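Cycloalternan-forming enzyme (Listeria monocytogenes serovar 1/2a, PDB 5F7U) belongs to glycoside hydrolase family 31, combining a TIM-barrel core with beta-rich flanking domains and a family 6 carbohydrate-binding module. Local coordinates at residues 63-68 with 81-86; 405-410 with 468-473; 1000-1005 with 1050-1055. The protein carries 1 engineered substitution. One frame throughout, in Å; residues are numbered along the deposited sequence.

Interaction 1 (63-68 with 81-86); sequences ENVTAA and ADLGKF
A chi1 of 168° sets Val65 CG1 opposite the backbone nitrogen and leaves CG2 beside it, an arrangement in which both methyls meet 81-86, and Leu83, whose CG is anti to the carbonyl carbon, holds CD2 where Val65 CG2 can meet it, 4.1 Å away and at about a right angle. The two segments belong to the beta hairpin of strands 60-73 and 76-84 in the N-terminal beta region, whose family belongs to the E-set clan. Val65 CG1 is shared between Ala81 CB and the backbone, resting 3.4 Å from Asp82 O, while Ala67 CB meets Ala81 CB at 4.0 Å. No direct hydrogen bond crosses this part of the hairpin. The pairing is consistent with this: Val65 and Ala67 pair by backbone with Val53 and Val51 on strand 49-57, whereas Ala81 and Leu83 pair with Leu38 and Val36 on strand 36-43, and a direct backbone pair, Ala68 with Lys80, lies nearer the turn. Beyond it the strands part, and a water takes over, donating to Thr66 O and accepting from Asp82 N, each at 2.9 Å. At Asp82 the chain forms an Asx turn, Gly84 N donating to Asp82 OD1 at 3.0 Å from above the carboxylate plane.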
loop_
_atom_site.group_PDB
_atom_site.type_symbol
_atom_site.label_atom_id
_atom_site.label_comp_id
_atom_site.label_asym_id
_atom_site.label_seq_id
_atom_site.Cartn_x
_atom_site.Cartn_y
_atom_site.Cartn_z
ATOM N N GLU A 63 29.291 47.133 -10.019
ATOM C CA GLU A 63 30.611 47.049 -9.406
ATOM C C GLU A 63 30.816 45.630 -8.894
ATOM O O GLU A 63 29.874 45.018 -8.351
ATOM C CB GLU A 63 30.808 48.075 -8.292
ATOM C CG GLU A 63 30.653 49.545 -8.723
ATOM C CD GLU A 63 31.570 50.010 -9.864
ATOM O OE1 GLU A 63 32.727 49.538 -10.010
ATOM O OE2 GLU A 63 31.140 50.911 -10.620
ATOM N N ASN A 64 32.025 45.104 -9.114
ATOM C CA ASN A 64 32.376 43.745 -8.662
ATOM C C ASN A 64 32.080 43.592 -7.187
ATOM O O ASN A 64 32.270 44.543 -6.425
ATOM C CB ASN A 64 33.867 43.450 -8.849
ATOM C CG ASN A 64 34.303 43.386 -10.301
ATOM O OD1 ASN A 64 33.498 43.307 -11.222
ATOM N ND2 ASN A 64 35.610 43.401 -10.502
ATOM N N VAL A 65 31.648 42.398 -6.787
ATOM C CA VAL A 65 31.466 42.073 -5.377
ATOM C C VAL A 65 32.681 41.254 -4.956
ATOM O O VAL A 65 33.048 40.278 -5.623
ATOM C CB VAL A 65 30.131 41.313 -5.144
ATOM C CG1 VAL A 65 30.056 40.714 -3.742
ATOM C CG2 VAL A 65 28.953 42.247 -5.367
ATOM N N THR A 66 33.330 41.680 -3.879
ATOM C CA THR A 66 34.509 40.986 -3.382
ATOM C C THR A 66 34.000 39.935 -2.398
ATOM O O THR A 66 33.197 40.270 -1.519
ATOM C CB THR A 66 35.478 41.986 -2.706
ATOM O OG1 THR A 66 35.985 42.888 -3.694
ATOM C CG2 THR A 66 36.663 41.289 -2.073
ATOM N N ALA A 67 34.448 38.688 -2.528
ATOM C CA ALA A 67 34.024 37.641 -1.591
ATOM C C ALA A 67 34.839 37.679 -0.298
ATOM O O ALA A 67 35.979 38.140 -0.287
ATOM C CB ALA A 67 34.082 36.267 -2.224
ATOM N N ALA A 68 34.230 37.182 0.774
ATOM C CA ALA A 68 34.810 37.134 2.108
ATOM C C ALA A 68 35.229 35.700 2.433
ATOM O O ALA A 68 34.487 34.763 2.105
ATOM C CB ALA A 68 33.750 37.590 3.110
ATOM N N ALA A 81 30.175 35.461 -1.174
ATOM C CA ALA A 81 29.955 36.736 -1.864
ATOM C C ALA A 81 28.501 37.135 -1.680
ATOM O O ALA A 81 27.599 36.335 -1.967
ATOM C CB ALA A 81 30.287 36.601 -3.339
ATOM N N ASP A 82 28.282 38.362 -1.196
ATOM C CA ASP A 82 26.928 38.850 -0.898
ATOM C C ASP A 82 26.475 39.806 -1.992
ATOM O O ASP A 82 27.035 40.885 -2.139
ATOM C CB ASP A 82 26.907 39.548 0.476
ATOM C CG ASP A 82 25.505 39.941 0.928
ATOM O OD1 ASP A 82 24.513 39.650 0.224
ATOM O OD2 ASP A 82 25.396 40.542 2.017
ATOM N N LEU A 83 25.469 39.400 -2.774
ATOM C CA LEU A 83 24.958 40.225 -3.863
ATOM C C LEU A 83 23.898 41.233 -3.414
ATOM O O LEU A 83 23.510 42.124 -4.182
ATOM C CB LEU A 83 24.384 39.346 -4.988
ATOM C CG LEU A 83 25.341 38.429 -5.755
ATOM C CD1 LEU A 83 24.553 37.653 -6.805
ATOM C CD2 LEU A 83 26.470 39.206 -6.420
ATOM N N GLY A 84 23.442 41.094 -2.173
ATOM C CA GLY A 84 22.343 41.896 -1.662
ATOM C C GLY A 84 20.986 41.355 -2.080
ATOM O O GLY A 84 20.865 40.196 -2.530
ATOM N N LYS A 85 19.966 42.196 -1.924
ATOM C CA LYS A 85 18.568 41.845 -2.225
ATOM C C LYS A 85 18.136 42.471 -3.534
ATOM O O LYS A 85 18.721 43.465 -3.974
ATOM C CB LYS A 85 17.622 42.409 -1.165
ATOM C CG LYS A 85 17.803 41.900 0.242
ATOM C CD LYS A 85 17.087 42.867 1.174
ATOM C CE LYS A 85 17.080 42.347 2.602
ATOM N NZ LYS A 85 16.658 43.428 3.538
ATOM N N PHE A 86 17.075 41.925 -4.124
ATOM C CA PHE A 86 16.601 42.370 -5.425
ATOM C C PHE A 86 15.095 42.571 -5.474
ATOM O O PHE A 86 14.370 42.168 -4.554
ATOM C CB PHE A 86 17.065 41.379 -6.503
ATOM C CG PHE A 86 18.545 41.281 -6.593
ATOM C CD1 PHE A 86 19.279 42.267 -7.253
ATOM C CD2 PHE A 86 19.227 40.217 -5.978
ATOM C CE1 PHE A 86 20.674 42.201 -7.303
ATOM C CE2 PHE A 86 20.616 40.144 -6.031
ATOM C CZ PHE A 86 21.337 41.134 -6.699
HETATM O O HOH W 1 30.563 39.863 -0.372
#

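Interaction 2 (405-410 with 468-473); sequences EETYYI and YEQRDN. With GLC (alpha-D-glucopyranose), chain C; GLC (alpha-D-glucopyranose), chain F; GLC (alpha-D-glucopyranose), chain B.
Glu406 lies across one face of the Tyr468 ring and reaches past it to Arg471. Its CG sits 3.4 Å from the ring centroid and only 3° off the ring normal, a CH-pi contact over the centre of the face, with CB alongside, 3.5 Å from Tyr468 CD2. The bend at chi2 (-66°) carries the carboxylate, still roughly parallel to the ring, toward Arg471, whose NH2 donates to Glu406 OE1 at 2.7 Å in a salt bridge. That nitrogen approaches from above the carboxylate, 46° out of its plane, while the acid lies at the edge of the guanidinium. Lys462 forms a second salt bridge with the same OE1, and Thr466 O receives Arg471 NH1.

The opposite face of Tyr468 carries C6 of the chain C glucose, displaced toward the rim, with Tyr468 CE2 3.6 Å from that carbon. The phenol is thus sandwiched between protein aliphatic carbon and sugar. Next to it, Gln470 N donates to glucose O6 at 2.9 Å, and glucose O4 donates to Glu469 OE1 at 2.6 Å. The Gln470 side chain crosses Thr407 instead, CG to CG2 at 3.9 Å, and its amide is bound by Lys419 N and Asp474. Thr407 OG1 accepts from Tyr409 N in an ST turn and also pairs with Asp404 OD2.

On the far side of that loop, Glu405 takes O4 and O6 of the chain F glucose, one on each carboxylate oxygen, and Tyr408 OH donates to its OE1. In this TIM-barrel domain, one loop therefore holds one sugar directly and packs against the Tyr468 face opposite a second glucose; the two positive partners of Glu406 would be expected to favour its ionised form.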
loop_
_atom_site.group_PDB
_atom_site.type_symbol
_atom_site.label_atom_id
_atom_site.label_comp_id
_atom_site.label_asym_id
_atom_site.label_seq_id
_atom_site.Cartn_x
_atom_site.Cartn_y
_atom_site.Cartn_z
ATOM N N GLU A 405 28.820 -8.522 -10.623
ATOM C CA GLU A 405 28.910 -7.269 -9.827
ATOM C C GLU A 405 29.660 -6.168 -10.595
ATOM O O GLU A 405 30.282 -5.276 -9.992
ATOM C CB GLU A 405 29.577 -7.526 -8.455
ATOM C CG GLU A 405 28.851 -8.563 -7.586
ATOM C CD GLU A 405 27.538 -8.030 -7.016
ATOM O OE1 GLU A 405 27.389 -6.797 -6.905
ATOM O OE2 GLU A 405 26.650 -8.841 -6.661
ATOM N N GLU A 406 29.593 -6.249 -11.927
ATOM C CA GLU A 406 30.183 -5.254 -12.802
ATOM C C GLU A 406 29.216 -4.823 -13.888
ATOM O O GLU A 406 28.891 -3.649 -13.980
ATOM C CB GLU A 406 31.471 -5.788 -13.428
ATOM C CG GLU A 406 32.600 -6.055 -12.441
ATOM C CD GLU A 406 33.147 -4.807 -11.757
ATOM O OE1 GLU A 406 32.762 -3.659 -12.089
ATOM O OE2 GLU A 406 33.980 -4.980 -10.834
ATOM N N THR A 407 28.778 -5.773 -14.713
ATOM C CA THR A 407 27.812 -5.497 -15.776
ATOM C C THR A 407 26.375 -5.643 -15.266
ATOM O O THR A 407 25.452 -5.043 -15.810
ATOM C CB THR A 407 27.961 -6.466 -16.965
ATOM O OG1 THR A 407 27.621 -7.803 -16.561
ATOM C CG2 THR A 407 29.405 -6.438 -17.554
ATOM N N TYR A 408 26.186 -6.512 -14.276
ATOM C CA TYR A 408 24.857 -6.878 -13.763
ATOM C C TYR A 408 23.940 -7.557 -14.788
ATOM O O TYR A 408 22.725 -7.594 -14.601
ATOM C CB TYR A 408 24.171 -5.688 -13.052
ATOM C CG TYR A 408 24.931 -5.307 -11.822
ATOM C CD1 TYR A 408 24.738 -6.012 -10.627
ATOM C CD2 TYR A 408 25.884 -4.291 -11.861
ATOM C CE1 TYR A 408 25.470 -5.708 -9.501
ATOM C CE2 TYR A 408 26.635 -3.972 -10.736
ATOM C CZ TYR A 408 26.410 -4.686 -9.561
ATOM O OH TYR A 408 27.156 -4.382 -8.441
ATOM N N TYR A 409 24.512 -8.080 -15.877
ATOM C CA TYR A 409 23.742 -8.962 -16.745
ATOM C C TYR A 409 24.448 -10.288 -17.053
ATOM O O TYR A 409 23.916 -11.108 -17.805
ATOM C CB TYR A 409 23.242 -8.239 -18.013
ATOM C CG TYR A 409 24.326 -7.745 -18.938
ATOM C CD1 TYR A 409 24.932 -8.611 -19.844
ATOM C CD2 TYR A 409 24.721 -6.398 -18.930
ATOM C CE1 TYR A 409 25.937 -8.164 -20.693
ATOM C CE2 TYR A 409 25.719 -5.936 -19.787
ATOM C CZ TYR A 409 26.317 -6.826 -20.664
ATOM O OH TYR A 409 27.299 -6.404 -21.541
ATOM N N ILE A 410 25.616 -10.498 -16.438
ATOM C CA ILE A 410 26.423 -11.708 -16.624
ATOM C C ILE A 410 26.541 -12.395 -15.264
ATOM O O ILE A 410 26.774 -11.731 -14.247
ATOM C CB ILE A 410 27.817 -11.373 -17.197
ATOM C CG1 ILE A 410 27.670 -10.708 -18.579
ATOM C CG2 ILE A 410 28.731 -12.613 -17.272
ATOM C CD1 ILE A 410 28.965 -10.127 -19.147
ATOM N N TYR A 468 37.410 -3.054 -16.112
ATOM C CA TYR A 468 36.670 -4.305 -16.309
ATOM C C TYR A 468 36.159 -4.314 -17.739
ATOM O O TYR A 468 35.248 -3.553 -18.089
ATOM C CB TYR A 468 35.506 -4.446 -15.305
ATOM C CG TYR A 468 35.013 -5.861 -15.150
ATOM C CD1 TYR A 468 35.656 -6.747 -14.284
ATOM C CD2 TYR A 468 33.887 -6.325 -15.863
ATOM C CE1 TYR A 468 35.211 -8.057 -14.128
ATOM C CE2 TYR A 468 33.427 -7.635 -15.709
ATOM C CZ TYR A 468 34.093 -8.498 -14.838
ATOM O OH TYR A 468 33.677 -9.803 -14.663
ATOM N N GLU A 469 36.775 -5.163 -18.566
ATOM C CA GLU A 469 36.636 -5.083 -20.026
ATOM C C GLU A 469 35.208 -4.873 -20.552
ATOM O O GLU A 469 34.949 -3.889 -21.264
ATOM C CB GLU A 469 37.288 -6.295 -20.693
ATOM C CG GLU A 469 37.407 -6.174 -22.201
ATOM C CD GLU A 469 38.112 -7.363 -22.842
ATOM O OE1 GLU A 469 38.265 -8.427 -22.199
ATOM O OE2 GLU A 469 38.495 -7.241 -24.019
ATOM N N GLN A 470 34.291 -5.779 -20.198
ATOM C CA GLN A 470 32.918 -5.707 -20.710
ATOM C C GLN A 470 32.195 -4.436 -20.303
ATOM O O GLN A 470 31.497 -3.837 -21.114
ATOM C CB GLN A 470 32.086 -6.941 -20.319
ATOM C CG GLN A 470 30.774 -7.070 -21.103
ATOM C CD GLN A 470 31.009 -7.098 -22.607
ATOM O OE1 GLN A 470 31.843 -7.847 -23.087
ATOM N NE2 GLN A 470 30.281 -6.273 -23.347
ATOM N N ARG A 471 32.383 -4.042 -19.044
ATOM C CA ARG A 471 31.761 -2.852 -18.491
ATOM C C ARG A 471 32.313 -1.615 -19.215
ATOM O O ARG A 471 31.543 -0.731 -19.595
ATOM C CB ARG A 471 32.032 -2.800 -16.988
ATOM C CG ARG A 471 31.068 -1.968 -16.160
ATOM C CD ARG A 471 31.665 -1.844 -14.753
ATOM N NE ARG A 471 32.588 -0.706 -14.682
ATOM C CZ ARG A 471 33.725 -0.652 -13.996
ATOM N NH1 ARG A 471 34.432 0.466 -14.033
ATOM N NH2 ARG A 471 34.175 -1.684 -13.277
ATOM N N ASP A 472 33.633 -1.582 -19.425
ATOM C CA ASP A 472 34.297 -0.491 -20.160
ATOM C C ASP A 472 33.777 -0.377 -21.604
ATOM O O ASP A 472 33.428 0.718 -22.052
ATOM C CB ASP A 472 35.831 -0.637 -20.093
ATOM C CG ASP A 472 36.376 -0.445 -18.681
ATOM O OD1 ASP A 472 35.762 0.325 -17.893
ATOM O OD2 ASP A 472 37.402 -1.071 -18.335
ATOM N N ASN A 473 33.679 -1.512 -22.296
ATOM C CA ASN A 473 33.086 -1.568 -23.642
ATOM C C ASN A 473 31.659 -0.999 -23.688
ATOM O O ASN A 473 31.344 -0.145 -24.529
ATOM C CB ASN A 473 33.089 -3.008 -24.180
ATOM C CG ASN A 473 34.480 -3.541 -24.500
ATOM O OD1 ASN A 473 35.478 -2.821 -24.477
ATOM N ND2 ASN A 473 34.544 -4.834 -24.796
HETATM C C1 GLC C . 35.478 -12.377 -18.083
HETATM C C2 GLC C . 35.947 -12.690 -19.512
HETATM C C3 GLC C . 37.144 -11.824 -19.915
HETATM C C4 GLC C . 36.861 -10.341 -19.686
HETATM C C5 GLC C . 36.369 -10.083 -18.253
HETATM C C6 GLC C . 35.892 -8.648 -18.079
HETATM O O2 GLC C . 36.288 -14.073 -19.631
HETATM O O3 GLC C . 37.447 -12.032 -21.298
HETATM O O4 GLC C . 38.045 -9.578 -19.927
HETATM O O5 GLC C . 35.274 -10.960 -17.927
HETATM O O6 GLC C . 34.786 -8.406 -18.959
HETATM C C1 GLC F . 23.653 -5.438 -2.166
HETATM C C2 GLC F . 24.900 -4.543 -2.188
HETATM C C3 GLC F . 25.313 -4.195 -3.624
HETATM C C4 GLC F . 25.438 -5.451 -4.485
HETATM C C5 GLC F . 24.103 -6.209 -4.423
HETATM C C6 GLC F . 24.037 -7.455 -5.298
HETATM O O2 GLC F . 24.637 -3.322 -1.492
HETATM O O3 GLC F . 26.553 -3.478 -3.622
HETATM O O4 GLC F . 25.754 -5.070 -5.829
HETATM O O5 GLC F . 23.815 -6.560 -3.054
HETATM O O6 GLC F . 24.899 -8.454 -4.744
HETATM C C1 GLC B . 38.483 -10.533 -14.033
HETATM C C2 GLC B . 39.570 -11.532 -13.563
HETATM C C3 GLC B . 39.552 -12.881 -14.307
HETATM C C4 GLC B . 38.134 -13.433 -14.463
HETATM C C5 GLC B . 37.337 -12.327 -15.155
HETATM C C6 GLC B . 36.006 -12.769 -15.753
HETATM O O1 GLC B . 38.901 -9.785 -15.194
HETATM O O2 GLC B . 40.866 -10.935 -13.693
HETATM O O3 GLC B . 40.365 -13.842 -13.628
HETATM O O4 GLC B . 38.140 -14.627 -15.252
HETATM O O5 GLC B . 37.217 -11.184 -14.290
HETATM O O6 GLC B . 36.371 -12.984 -17.124
#

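Interaction 3 (1000-1005 with 1050-1055); sequences EDATRT and DTAGIN. With GLC (alpha-D-glucopyranose), chain D; GLC (alpha-D-glucopyranose), chain E.
Arg1004 grips Ala1052 O end-on with two nitrogens, NH1 at 2.7 Å and NH2 at 2.8 Å, the first lying in the carbonyl plane. Its NH2 also donates to Thr1003 O, an acceptor almost in the guanidinium plane, and more weakly to Thr1051 O. Ile1054 comes from the opposite direction and lays CG1 and CD1 over one guanidinium face; Phe969 adds a cation-pi contact. Ile1054 CG2 meets Ala1002 CB at 3.4 Å, tighter than usual carbon packing.

At the other end of the contact, Asp1050 divides its oxygens between two hydroxyls. Thr1003 OG1 donates to the anti lone pair of OD1 at 2.9 Å, and Thr1005 OG1 reaches OD2 on its syn side at 2.7 Å. Thr1003 OG1 is placed for this by its position between backbone N and carbonyl carbon (chi1 66°). Gln1014 and Glu1047 N complete the hold on OD1 and OD2, respectively.

Ala1052 O and Gly1053 N belong to one peptide, and the grip of Arg1004 is consistent with fixing the N-H that meets the sugar. Gly1053 N points at O6 of the chain D glucose almost in line (2.8 Å, 175°), and that O6 donates to Glu1000 OE1 at 3.1 Å, while a water joins Glu1000 N to Gly1053 O. Asn1055 takes O4 and O3 of the chain E glucose with OD1 and ND2.

The contact belongs to a family 6 carbohydrate-binding module, a beta-sandwich fold. Strand 1002-1008, lying between strands 1011-1017 and 1039-1045, is joined here to the segment leading into strand 1054-1062, which pairs with 965-968 and 987-996 in another sheet.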
loop_
_atom_site.group_PDB
_atom_site.type_symbol
_atom_site.label_atom_id
_atom_site.label_comp_id
_atom_site.label_asym_id
_atom_site.label_seq_id
_atom_site.Cartn_x
_atom_site.Cartn_y
_atom_site.Cartn_z
ATOM N N GLU A 1000 -30.322 -31.171 40.040
ATOM C CA GLU A 1000 -31.605 -30.573 40.453
ATOM C C GLU A 1000 -31.971 -29.361 39.585
ATOM O O GLU A 1000 -31.095 -28.780 38.935
ATOM C CB GLU A 1000 -31.525 -30.140 41.925
ATOM C CG GLU A 1000 -30.365 -29.180 42.199
ATOM C CD GLU A 1000 -30.188 -28.805 43.656
ATOM O OE1 GLU A 1000 -29.051 -28.434 44.021
ATOM O OE2 GLU A 1000 -31.164 -28.871 44.434
ATOM N N ASP A 1001 -33.257 -28.983 39.606
ATOM C CA ASP A 1001 -33.746 -27.744 38.963
ATOM C C ASP A 1001 -32.899 -26.549 39.369
ATOM O O ASP A 1001 -32.526 -26.400 40.535
ATOM C CB ASP A 1001 -35.203 -27.442 39.354
ATOM C CG ASP A 1001 -36.199 -28.417 38.760
ATOM O OD1 ASP A 1001 -35.811 -29.300 37.969
ATOM O OD2 ASP A 1001 -37.397 -28.302 39.102
ATOM N N ALA A 1002 -32.601 -25.697 38.399
ATOM C CA ALA A 1002 -31.816 -24.508 38.665
ATOM C C ALA A 1002 -32.574 -23.266 38.234
ATOM O O ALA A 1002 -33.526 -23.352 37.439
ATOM C CB ALA A 1002 -30.490 -24.591 37.932
ATOM N N THR A 1003 -32.167 -22.122 38.780
ATOM C CA THR A 1003 -32.597 -20.814 38.256
ATOM C C THR A 1003 -31.403 -19.885 38.094
ATOM O O THR A 1003 -30.432 -19.952 38.861
ATOM C CB THR A 1003 -33.657 -20.089 39.132
ATOM O OG1 THR A 1003 -33.079 -19.735 40.388
ATOM C CG2 THR A 1003 -34.906 -20.945 39.376
ATOM N N ARG A 1004 -31.484 -19.031 37.074
ATOM C CA ARG A 1004 -30.523 -17.939 36.869
ATOM C C ARG A 1004 -31.265 -16.649 36.549
ATOM O O ARG A 1004 -32.418 -16.664 36.116
ATOM C CB ARG A 1004 -29.522 -18.261 35.753
ATOM C CG ARG A 1004 -28.572 -19.420 36.037
ATOM C CD ARG A 1004 -27.567 -19.103 37.139
ATOM N NE ARG A 1004 -26.630 -20.210 37.336
ATOM C CZ ARG A 1004 -26.891 -21.326 38.021
ATOM N NH1 ARG A 1004 -25.948 -22.256 38.136
ATOM N NH2 ARG A 1004 -28.078 -21.524 38.599
ATOM N N THR A 1005 -30.594 -15.527 36.781
ATOM C CA THR A 1005 -31.176 -14.223 36.532
ATOM C C THR A 1005 -30.513 -13.690 35.274
ATOM O O THR A 1005 -29.294 -13.838 35.095
ATOM C CB THR A 1005 -30.955 -13.301 37.748
ATOM O OG1 THR A 1005 -31.633 -13.854 38.880
ATOM C CG2 THR A 1005 -31.500 -11.915 37.500
ATOM N N ASP A 1050 -31.290 -17.227 43.420
ATOM C CA ASP A 1050 -31.022 -18.273 42.449
ATOM C C ASP A 1050 -30.530 -19.548 43.119
ATOM O O ASP A 1050 -30.131 -19.539 44.291
ATOM C CB ASP A 1050 -30.051 -17.783 41.366
ATOM C CG ASP A 1050 -30.716 -16.861 40.374
ATOM O OD1 ASP A 1050 -31.842 -17.172 39.931
ATOM O OD2 ASP A 1050 -30.104 -15.831 40.024
ATOM N N THR A 1051 -30.576 -20.646 42.376
ATOM C CA THR A 1051 -30.268 -21.943 42.954
ATOM C C THR A 1051 -29.597 -22.916 41.978
ATOM O O THR A 1051 -29.823 -22.853 40.763
ATOM C CB THR A 1051 -31.505 -22.550 43.689
ATOM O OG1 THR A 1051 -31.072 -23.577 44.583
ATOM C CG2 THR A 1051 -32.533 -23.116 42.730
ATOM N N ALA A 1052 -28.735 -23.770 42.542
ATOM C CA ALA A 1052 -28.182 -24.967 41.894
ATOM C C ALA A 1052 -27.117 -24.711 40.842
ATOM O O ALA A 1052 -27.083 -23.656 40.203
ATOM C CB ALA A 1052 -29.286 -25.864 41.339
ATOM N N GLY A 1053 -26.236 -25.698 40.684
ATOM C CA GLY A 1053 -25.196 -25.646 39.671
ATOM C C GLY A 1053 -25.718 -26.061 38.316
ATOM O O GLY A 1053 -26.602 -26.922 38.215
ATOM N N ILE A 1054 -25.169 -25.426 37.277
ATOM C CA ILE A 1054 -25.443 -25.784 35.888
ATOM C C ILE A 1054 -24.129 -25.785 35.112
ATOM O O ILE A 1054 -23.153 -25.167 35.541
ATOM C CB ILE A 1054 -26.452 -24.818 35.184
ATOM C CG1 ILE A 1054 -25.839 -23.432 34.883
ATOM C CG2 ILE A 1054 -27.735 -24.684 35.981
ATOM C CD1 ILE A 1054 -26.682 -22.557 33.963
ATOM N N ASN A 1055 -24.102 -26.500 33.995
ATOM C CA ASN A 1055 -23.078 -26.270 32.975
ATOM C C ASN A 1055 -23.749 -25.531 31.842
ATOM O O ASN A 1055 -24.828 -25.920 31.399
ATOM C CB ASN A 1055 -22.438 -27.579 32.522
ATOM C CG ASN A 1055 -21.629 -28.227 33.627
ATOM O OD1 ASN A 1055 -21.103 -27.535 34.506
ATOM N ND2 ASN A 1055 -21.528 -29.556 33.598
HETATM C C1 GLC D . -22.310 -27.801 41.673
HETATM C C2 GLC D . -21.931 -27.878 43.157
HETATM C C3 GLC D . -22.479 -29.167 43.792
HETATM C C4 GLC D . -23.987 -29.325 43.540
HETATM C C5 GLC D . -24.346 -29.104 42.059
HETATM C C6 GLC D . -25.848 -28.999 41.811
HETATM O O2 GLC D . -20.509 -27.785 43.286
HETATM O O3 GLC D . -22.204 -29.180 45.199
HETATM O O4 GLC D . -24.426 -30.627 43.945
HETATM O O5 GLC D . -23.734 -27.900 41.559
HETATM O O6 GLC D . -26.388 -27.854 42.478
HETATM C C1 GLC E . -20.500 -32.055 38.761
HETATM C C2 GLC E . -20.296 -31.981 37.241
HETATM C C3 GLC E . -19.792 -30.596 36.809
HETATM C C4 GLC E . -20.689 -29.476 37.339
HETATM C C5 GLC E . -20.773 -29.617 38.862
HETATM C C6 GLC E . -21.638 -28.556 39.517
HETATM O O1 GLC E . -19.240 -32.125 39.464
HETATM O O2 GLC E . -19.366 -32.974 36.803
HETATM O O3 GLC E . -19.691 -30.562 35.388
HETATM O O4 GLC E . -20.152 -28.197 36.967
HETATM O O5 GLC E . -21.280 -30.925 39.215
HETATM O O6 GLC E . -21.580 -28.794 40.926
HETATM O O HOH W 2 -28.151 -29.243 38.890
#

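In the fold
The three contacts follow one another along the chain without touching. Interaction 1, in the N-terminal beta region, lies about 48 Å between centres from interaction 2 in the TIM-barrel domain, with nearest atoms about 38 Å apart. Interaction 3, in the carbohydrate-binding module, is about 84 Å from interaction 2 and about 96 Å from interaction 1 between centres, across the centre of the chain from both. Interaction 2 touches two glycan pockets and interaction 3 another, their nearest atoms about 66 Å apart. Interaction 1 is strand packing and has no glucose at its segments, though the same N-terminal region carries a glycan pocket that includes Asn75 and Asn76.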